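Local coordinates for type III restriction-modification enzyme EcoP15I Mod subunit (Escherichia coli, PDB 4ZCF), which methylates one adenine of the asymmetric DNA site 5'-CAGCAG-3' using S-adenosyl-L-methionine, working as a dimer, and joins the Res subunit for DNA cleavage, at residues 166-170 against 171-175; 260-263 against 264-268; 571-575 against 576-580. All blocks are in the same frame, centred on the assembly; numbering follows the deposited sequence.

Contact 1. Residues 166-170 against 171-175; sequences KGSSS and HSAWL
S170 and S172 turn their hydroxyls toward each other at the start of helix 171-188, with S170 OG and S172 OG hydrogen-bonded at 3.0 Å. Both side chains take the same first rotamer, each OG lying between its own backbone N and carbonyl carbon (chi1 70° in S170, 52° in S172), and this brings the two tips together across the first turn. S170 stands at the N-cap position, and its OG is also 3.3 Å from A173 N. W174 N donates to S170 O at 2.9 Å with an N-H...O angle of 168°, the first rung of the helical ladder. The methyl of A173 points back to the loop, where the S168 hydroxyl lies against it, OG 3.3 Å from A173 CB; F163 of helix 154-164 touches both residues and so ties this spot to the preceding helix.

The imidazole of H171 is held at both nitrogens, ND1 by E203 and NE2 by E217 of the second subunit, and its ring meets that of Y56 of the second subunit. E54 of the second subunit, bonded to H171 N and more weakly to S172 N, would probably be stabilised by the positive end of the helix. The end of W174 leads away from the loop: its indole lies edge-to-face with F133 and passes its NE1 hydrogen to P125 O, within the segment 123-126 predicted to bind S-adenosyl methionine. The arrangement is that of a helix start with a serine at the N-cap position, its OG bonded to the S172 hydroxyl, here set in the methyltransferase domain at the interface of the Mod dimer.

Contact 2. Residues 260-263 against 264-268; sequences SNIS and DVKNL
K266 reaches back from the first turn of helix 264-279 to the loop before it, where its NZ donates to N261 O at 2.7 Å. The approach is nearly head-on to the carbonyl, with a C=O...N angle of 161°. The same ammonium group gives a second bond, 3.2 Å long from NZ to N267 OD1; here NZ stands above the plane of the amide rather than on a lone pair, so this bond is less well directed. The lysine chain starts with CG anti to the backbone N (chi1 168°) and bends at its second torsion, which carries the amine across the loop instead of out along the helix. Nearer the backbone, K266 CB packs on S263 CB at 3.7 Å. Replacing K266 by an alanine removes the ammonium, which would probably leave N261 O and N267 OD1 without their shared donor and the asparagine amide freer to turn.

S263 occupies the N-cap position, yet its side chain makes no capping bond; the regular helical link comes from its backbone, with N267 N donating to S263 O at 3.0 Å and an N-H...O angle of 155°. The loop follows strand 241-248 of the large mixed sheet and leads into helix 264-279. In beta-class methylases this region probably contributes to target recognition, and the nearest bound nucleic acid is about 9 Å away, measured between nearest atoms.

Y384 of the same chain touches both S263 and K266, while Q386 packs on S263 and pairs through its backbone with S260. Beyond D264 begins the dimer partner: D264 OD2 accepts a hydrogen bond from E327 N of the second subunit, and M347 of that subunit packs on D264 and L268.

Contact 3. Residues 571-575 against 576-580; sequences AHLCD and GRLYL
H572 and Y579 are a hydrogen-bonded antiparallel pair, side by side on one face of the sheet: Y579 N donates to H572 O at 2.8 Å, almost linearly at 176°, and H572 N answers to Y579 O at 3.3 Å. Next along, C574 N is satisfied by R577 O at 3.0 Å, whereas the return bond from R577 N to C574 O is weak. These two close a type I' turn, with D575 and G576 at its corners, both at positive phi.

R577 folds back beside D575, the two pointing the same way with their planes 49° apart. Their salt bridge, R577 NH2 to D575 OD2 at 3.2 Å, is weak as a hydrogen bond; a water joins the same two atoms. R577 NH1 has a stronger mate in E134 of the restriction endonuclease chain. H572 NE2 bonds to Y542 OH, and Y579 OH to D553.

On the other face of the hairpin L573 CD1 meets L578 CB at 4.2 Å. Strand 562-566 pairs with the backbone of A571 and L573, strand 607-611 with that of L578, and helix 539-552 covers the face bearing H572, C574 and Y579.

In the fold
Contacts 1 and 3 are mostly buried, while contact 2 is partly exposed. Contacts 1 and 2 both join a loop to the start of a helix with serine at the N-cap position, but their chemistry differs: hydroxyl pairing in contact 1, a lysine crossing to a loop carbonyl in contact 2. Both belong to the methylase part of the chain, on opposite sides of the chain's centre with their own centres 46 Å apart, and both touch the second Mod subunit. Contact 3 is a beta hairpin in the C-terminal domain, ordered mainly by backbone pairing, and its outer contact goes to the restriction endonuclease chain. None touches another.

Contact 1. Residues 166-170 against 171-175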
# COMPACT_ATOMS: atom_id res chain seq x y z
N LYS A 166 17.78 -14.88 22.97
CA LYS A 166 17.39 -16.28 23.11
C LYS A 166 16.51 -16.75 21.93
O LYS A 166 16.05 -15.94 21.13
CB LYS A 166 16.68 -16.50 24.44
N GLY A 167 16.30 -18.06 21.83
CA GLY A 167 15.51 -18.66 20.76
C GLY A 167 14.02 -18.40 20.81
O GLY A 167 13.32 -19.00 21.64
N SER A 168 13.50 -17.53 19.88
CA SER A 168 12.07 -17.19 19.77
C SER A 168 11.50 -17.38 18.37
O SER A 168 12.08 -16.89 17.40
CB SER A 168 11.82 -15.77 20.25
OG SER A 168 10.44 -15.46 20.23
N SER A 169 10.33 -18.03 18.26
CA SER A 169 9.63 -18.27 16.98
C SER A 169 8.12 -17.84 17.01
O SER A 169 7.30 -18.38 16.26
CB SER A 169 9.80 -19.72 16.54
OG SER A 169 9.09 -20.60 17.39
N SER A 170 7.79 -16.85 17.87
CA SER A 170 6.45 -16.31 18.05
C SER A 170 6.11 -15.27 16.96
O SER A 170 6.97 -14.88 16.18
CB SER A 170 6.35 -15.68 19.43
OG SER A 170 7.12 -14.49 19.47
N HIS A 171 4.85 -14.81 16.93
CA HIS A 171 4.38 -13.80 15.99
C HIS A 171 5.13 -12.51 16.18
O HIS A 171 5.52 -11.88 15.20
CB HIS A 171 2.87 -13.56 16.17
CG HIS A 171 1.99 -14.70 15.77
ND1 HIS A 171 1.88 -15.08 14.45
CD2 HIS A 171 1.14 -15.44 16.51
CE1 HIS A 171 1.01 -16.07 14.43
NE2 HIS A 171 0.53 -16.32 15.65
N SER A 172 5.36 -12.11 17.44
CA SER A 172 6.11 -10.89 17.78
C SER A 172 7.57 -10.97 17.34
O SER A 172 8.07 -9.99 16.80
CB SER A 172 5.98 -10.55 19.26
OG SER A 172 6.28 -11.64 20.10
N ALA A 173 8.24 -12.15 17.51
CA ALA A 173 9.62 -12.36 17.05
C ALA A 173 9.66 -12.24 15.52
O ALA A 173 10.49 -11.48 14.98
CB ALA A 173 10.13 -13.72 17.49
N TRP A 174 8.68 -12.90 14.84
CA TRP A 174 8.52 -12.83 13.38
C TRP A 174 8.28 -11.40 12.89
O TRP A 174 8.93 -10.98 11.94
CB TRP A 174 7.44 -13.79 12.89
CG TRP A 174 7.47 -14.00 11.40
CD1 TRP A 174 8.20 -14.94 10.73
CD2 TRP A 174 6.75 -13.26 10.40
NE1 TRP A 174 7.96 -14.85 9.37
CE2 TRP A 174 7.08 -13.81 9.14
CE3 TRP A 174 5.83 -12.19 10.45
CZ2 TRP A 174 6.53 -13.32 7.94
CZ3 TRP A 174 5.31 -11.69 9.27
CH2 TRP A 174 5.64 -12.26 8.03
N LEU A 175 7.41 -10.62 13.57
CA LEU A 175 7.13 -9.21 13.22
C LEU A 175 8.33 -8.30 13.46
O LEU A 175 8.54 -7.34 12.70
CB LEU A 175 5.89 -8.69 13.95
CG LEU A 175 4.52 -9.33 13.57
CD1 LEU A 175 3.48 -9.02 14.63
CD2 LEU A 175 4.00 -8.84 12.23

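Contact 2. Residues 260-263 against 264-268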
# COMPACT_ATOMS: atom_id res chain seq x y z
N SER A 260 -2.01 -8.51 -20.06
CA SER A 260 -1.02 -9.10 -20.96
C SER A 260 -1.66 -9.06 -22.37
O SER A 260 -2.82 -9.47 -22.53
CB SER A 260 -0.71 -10.54 -20.54
OG SER A 260 0.04 -11.25 -21.52
N ASN A 261 -0.92 -8.53 -23.37
CA ASN A 261 -1.40 -8.49 -24.75
C ASN A 261 -0.81 -9.64 -25.61
O ASN A 261 -1.22 -9.82 -26.75
CB ASN A 261 -1.19 -7.12 -25.41
CG ASN A 261 -2.29 -6.75 -26.40
OD1 ASN A 261 -3.00 -7.60 -26.97
ND2 ASN A 261 -2.49 -5.45 -26.60
N ILE A 262 0.13 -10.43 -25.03
CA ILE A 262 0.73 -11.58 -25.73
C ILE A 262 0.44 -12.95 -25.09
O ILE A 262 1.37 -13.68 -24.73
CB ILE A 262 2.20 -11.36 -26.20
CG1 ILE A 262 3.09 -10.62 -25.15
CG2 ILE A 262 2.23 -10.65 -27.57
CD1 ILE A 262 3.94 -11.54 -24.22
N SER A 263 -0.87 -13.31 -24.97
CA SER A 263 -1.33 -14.60 -24.43
C SER A 263 -1.03 -15.71 -25.40
O SER A 263 -1.08 -15.51 -26.62
CB SER A 263 -2.84 -14.59 -24.16
OG SER A 263 -3.31 -13.35 -23.67
N ASP A 264 -0.81 -16.92 -24.87
CA ASP A 264 -0.54 -18.13 -25.64
C ASP A 264 -1.77 -18.59 -26.41
O ASP A 264 -1.63 -18.91 -27.59
CB ASP A 264 -0.00 -19.24 -24.72
CG ASP A 264 1.27 -18.85 -23.99
OD1 ASP A 264 2.18 -18.27 -24.64
OD2 ASP A 264 1.35 -19.10 -22.76
N VAL A 265 -2.98 -18.60 -25.77
CA VAL A 265 -4.25 -18.98 -26.41
C VAL A 265 -4.62 -17.98 -27.50
O VAL A 265 -4.92 -18.39 -28.62
CB VAL A 265 -5.42 -19.27 -25.43
CG1 VAL A 265 -6.72 -19.63 -26.17
CG2 VAL A 265 -5.07 -20.38 -24.47
N LYS A 266 -4.59 -16.66 -27.17
CA LYS A 266 -4.89 -15.56 -28.07
C LYS A 266 -4.02 -15.62 -29.34
O LYS A 266 -4.57 -15.50 -30.45
CB LYS A 266 -4.69 -14.22 -27.34
CG LYS A 266 -4.70 -12.97 -28.22
CD LYS A 266 -3.49 -12.14 -27.93
CE LYS A 266 -3.14 -11.25 -29.08
NZ LYS A 266 -1.68 -10.97 -29.11
N ASN A 267 -2.68 -15.84 -29.17
CA ASN A 267 -1.70 -15.95 -30.25
C ASN A 267 -1.96 -17.15 -31.16
O ASN A 267 -1.78 -17.05 -32.37
CB ASN A 267 -0.28 -16.00 -29.71
CG ASN A 267 0.32 -14.69 -29.24
OD1 ASN A 267 0.01 -13.62 -29.76
ND2 ASN A 267 1.28 -14.77 -28.30
N LEU A 268 -2.41 -18.28 -30.58
CA LEU A 268 -2.73 -19.52 -31.29
C LEU A 268 -3.92 -19.31 -32.22
O LEU A 268 -3.86 -19.72 -33.38
CB LEU A 268 -3.03 -20.63 -30.26
CG LEU A 268 -3.59 -21.96 -30.76
CD1 LEU A 268 -2.49 -22.90 -31.20
CD2 LEU A 268 -4.44 -22.62 -29.68

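Contact 3. Residues 571-575 against 576-580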
# COMPACT_ATOMS: atom_id res chain seq x y z
N ALA A 571 43.01 8.54 -11.18
CA ALA A 571 41.71 9.01 -10.70
C ALA A 571 40.59 8.15 -11.28
O ALA A 571 40.85 7.26 -12.10
CB ALA A 571 41.51 10.47 -11.08
N HIS A 572 39.35 8.40 -10.83
CA HIS A 572 38.16 7.66 -11.26
C HIS A 572 37.00 8.60 -11.43
O HIS A 572 36.79 9.47 -10.60
CB HIS A 572 37.80 6.53 -10.27
CG HIS A 572 39.00 5.82 -9.71
ND1 HIS A 572 39.56 4.73 -10.36
CD2 HIS A 572 39.73 6.09 -8.60
CE1 HIS A 572 40.59 4.37 -9.62
NE2 HIS A 572 40.73 5.16 -8.56
N LEU A 573 36.25 8.44 -12.53
CA LEU A 573 35.08 9.25 -12.85
C LEU A 573 33.85 8.35 -12.82
O LEU A 573 33.89 7.24 -13.38
CB LEU A 573 35.24 9.93 -14.24
CG LEU A 573 34.19 11.00 -14.64
CD1 LEU A 573 34.28 12.25 -13.77
CD2 LEU A 573 34.31 11.37 -16.11
N CYS A 574 32.77 8.80 -12.14
CA CYS A 574 31.50 8.08 -12.02
C CYS A 574 30.34 9.01 -11.77
O CYS A 574 30.21 9.54 -10.67
CB CYS A 574 31.56 7.00 -10.95
SG CYS A 574 30.00 6.10 -10.72
N ASP A 575 29.45 9.14 -12.77
CA ASP A 575 28.24 9.96 -12.72
C ASP A 575 28.54 11.41 -12.29
O ASP A 575 28.08 11.86 -11.24
CB ASP A 575 27.14 9.29 -11.85
CG ASP A 575 25.70 9.76 -12.06
OD1 ASP A 575 25.41 10.34 -13.13
OD2 ASP A 575 24.85 9.50 -11.17
N GLY A 576 29.36 12.09 -13.10
CA GLY A 576 29.75 13.48 -12.88
C GLY A 576 30.71 13.76 -11.73
O GLY A 576 31.22 14.88 -11.64
N ARG A 577 30.95 12.79 -10.84
CA ARG A 577 31.87 12.99 -9.72
C ARG A 577 33.24 12.34 -9.93
O ARG A 577 33.32 11.21 -10.43
CB ARG A 577 31.25 12.71 -8.33
CG ARG A 577 30.15 11.65 -8.27
CD ARG A 577 28.84 12.18 -7.72
NE ARG A 577 27.82 11.12 -7.65
CZ ARG A 577 26.68 11.11 -8.33
NH1 ARG A 577 26.37 12.11 -9.15
NH2 ARG A 577 25.83 10.10 -8.20
N LEU A 578 34.33 13.08 -9.60
CA LEU A 578 35.72 12.62 -9.76
C LEU A 578 36.37 12.27 -8.43
O LEU A 578 36.41 13.10 -7.53
CB LEU A 578 36.55 13.64 -10.55
CG LEU A 578 38.04 13.32 -10.75
CD1 LEU A 578 38.28 12.39 -11.95
CD2 LEU A 578 38.83 14.60 -10.92
N TYR A 579 36.92 11.06 -8.32
CA TYR A 579 37.55 10.56 -7.09
C TYR A 579 39.07 10.58 -7.10
O TYR A 579 39.70 10.03 -8.00
CB TYR A 579 37.01 9.16 -6.74
CG TYR A 579 35.51 9.14 -6.55
CD1 TYR A 579 34.65 9.10 -7.65
CD2 TYR A 579 34.95 9.23 -5.28
CE1 TYR A 579 33.27 9.13 -7.48
CE2 TYR A 579 33.57 9.26 -5.10
CZ TYR A 579 32.74 9.22 -6.20
OH TYR A 579 31.38 9.26 -6.03
N LEU A 580 39.66 11.19 -6.07
CA LEU A 580 41.11 11.22 -5.91
C LEU A 580 41.43 10.58 -4.57
O LEU A 580 41.41 11.25 -3.53
CB LEU A 580 41.72 12.63 -6.04
CG LEU A 580 41.21 13.57 -7.13
CD1 LEU A 580 41.77 14.96 -6.93
CD2 LEU A 580 41.52 13.06 -8.50
O HOH W 1 23.65 10.78 -9.25